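Local coordinates for protein BA42 (Bizionia argentinensis, PDB 4OA3) that is of unknown function but binds calcium ions and consists of a single stand-alone TPM domain, at residues D95-R98 against N99-L103. Sequence-based numbering, arbitrary orientation.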
loop_
_atom_site.group_PDB
_atom_site.type_symbol
_atom_site.label_atom_id
_atom_site.label_comp_id
_atom_site.label_asym_id
_atom_site.label_seq_id
_atom_site.Cartn_x
_atom_site.Cartn_y
_atom_site.Cartn_z
ATOM N N ASP A 95 12.495 0.897 0.125
ATOM C CA ASP A 95 13.090 1.565 -1.008
ATOM C C ASP A 95 12.717 0.993 -2.364
ATOM O O ASP A 95 12.422 1.764 -3.261
ATOM C CB ASP A 95 14.629 1.627 -0.882
ATOM C CG ASP A 95 15.165 2.488 0.250
ATOM O OD1 ASP A 95 14.348 3.106 0.975
ATOM O OD2 ASP A 95 16.408 2.536 0.421
ATOM N N THR A 96 12.723 -0.326 -2.512
ATOM C CA THR A 96 12.364 -0.929 -3.790
ATOM C C THR A 96 10.900 -0.676 -4.146
ATOM O O THR A 96 10.586 -0.490 -5.323
ATOM C CB THR A 96 12.726 -2.412 -3.841
ATOM O OG1 THR A 96 12.067 -3.188 -2.847
ATOM C CG2 THR A 96 14.224 -2.647 -3.745
ATOM N N THR A 97 9.999 -0.616 -3.137
ATOM C CA THR A 97 8.579 -0.338 -3.379
ATOM C C THR A 97 8.410 1.098 -3.859
ATOM O O THR A 97 7.761 1.352 -4.858
ATOM C CB THR A 97 7.791 -0.630 -2.108
ATOM O OG1 THR A 97 7.921 -2.029 -1.755
ATOM C CG2 THR A 97 6.298 -0.308 -2.249
ATOM N N ARG A 98 9.044 2.042 -3.137
ATOM C CA ARG A 98 8.981 3.440 -3.525
ATOM C C ARG A 98 9.544 3.664 -4.913
ATOM O O ARG A 98 8.978 4.386 -5.701
ATOM C CB ARG A 98 9.716 4.318 -2.504
ATOM C CG ARG A 98 9.922 5.755 -2.980
ATOM C CD ARG A 98 10.326 6.666 -1.828
ATOM N NE ARG A 98 9.212 6.900 -0.899
ATOM C CZ ARG A 98 8.231 7.797 -1.058
ATOM N NH1 ARG A 98 8.199 8.585 -2.129
ATOM N NH2 ARG A 98 7.270 7.904 -0.152
ATOM N N ASN A 99 10.681 3.037 -5.205
ATOM C CA ASN A 99 11.314 3.212 -6.510
ATOM C C ASN A 99 10.443 2.664 -7.608
ATOM O O ASN A 99 10.345 3.278 -8.669
ATOM C CB ASN A 99 12.680 2.539 -6.533
ATOM C CG ASN A 99 13.686 3.243 -5.640
ATOM O OD1 ASN A 99 13.519 4.411 -5.254
ATOM N ND2 ASN A 99 14.715 2.526 -5.224
ATOM N N ALA A 100 9.765 1.526 -7.357
ATOM C CA ALA A 100 8.887 0.910 -8.345
ATOM C C ALA A 100 7.682 1.793 -8.642
ATOM O O ALA A 100 7.287 1.925 -9.793
ATOM C CB ALA A 100 8.438 -0.465 -7.885
ATOM N N ILE A 101 7.131 2.470 -7.618
ATOM C CA ILE A 101 6.010 3.389 -7.836
ATOM C C ILE A 101 6.466 4.651 -8.579
ATOM O O ILE A 101 5.869 5.040 -9.573
ATOM C CB ILE A 101 5.346 3.778 -6.491
ATOM C CG1 ILE A 101 4.806 2.527 -5.760
ATOM C CG2 ILE A 101 4.246 4.841 -6.709
ATOM C CD1 ILE A 101 4.373 2.780 -4.319
ATOM N N GLN A 102 7.544 5.262 -8.092
ATOM C CA GLN A 102 8.056 6.502 -8.655
ATOM C C GLN A 102 8.478 6.342 -10.110
ATOM O O GLN A 102 8.236 7.222 -10.922
ATOM C CB GLN A 102 9.250 6.992 -7.841
ATOM C CG GLN A 102 9.695 8.414 -8.232
ATOM C CD GLN A 102 8.574 9.393 -7.999
ATOM O OE1 GLN A 102 8.013 9.435 -6.909
ATOM N NE2 GLN A 102 8.106 10.079 -9.032
ATOM N N LEU A 103 9.087 5.212 -10.451
ATOM C CA LEU A 103 9.494 4.968 -11.830
ATOM C C LEU A 103 8.321 5.114 -12.768
ATOM O O LEU A 103 8.446 5.678 -13.858
ATOM C CB LEU A 103 10.095 3.574 -11.946
ATOM C CG LEU A 103 10.483 3.119 -13.356
ATOM C CD1 LEU A 103 11.575 4.032 -13.968
ATOM C CD2 LEU A 103 10.946 1.681 -13.339
HETATM O O HOH W 1 9.703 8.699 -4.555
#
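Arg98 and Gln102, one turn apart on the helix, are joined at their polar ends by a water molecule. Arg98 NH1 gives a hydrogen to this water at 2.9 Å, with the water lying in the guanidinium plane at its edge, and the water in turn donates to Gln102 OE1 at 3.0 Å. Both side chains leave the helix the same way, with CG anti to the backbone N, and a later bend in each, at chi3 of Arg98 and chi2 of Gln102, brings NH1 and OE1 to the same water. The other terminal nitrogen of the arginine, NH2, is taken up by the carbonyl oxygen of Phe77, so two different acceptors fix the guanidinium and resist its rotation.

Beneath the bridge the backbones of the same two residues are bonded directly: Gln102 N reaches Arg98 O at 2.9 Å in a nearly straight bond (N-H...O 170°). The three preceding i to i+4 bonds are Asn99 N to Asp95 O, Ala100 N to Thr96 O and Ile101 N to Thr97 O, so all four carbonyls of 95-98 are used. This is regular alpha-helix, part of helix 95-105 of the TPM domain, packing against strand 76-81, an outermost strand of the mixed sheet, and against helix 110-128.

On the buried side Thr97 and Ile101 run side by side in the same direction, the threonine methyl CG2 meeting Ile101 CD1 at 4.2 Å. Thr97 also touches Ile79 and Ala121, while Ile101 packs on Phe77 and Ala100 touches Lys120. Ala100 CB sits 3.3 Å from Thr96 O. On the exposed side the Asn99 amide folds back over the preceding turn, CG beside its own backbone N (chi1 -69°); ND2 comes within 3.1 Å of Asp95 O, but the angle is too poor for a hydrogen bond, and that carbonyl is served by Asn99 N.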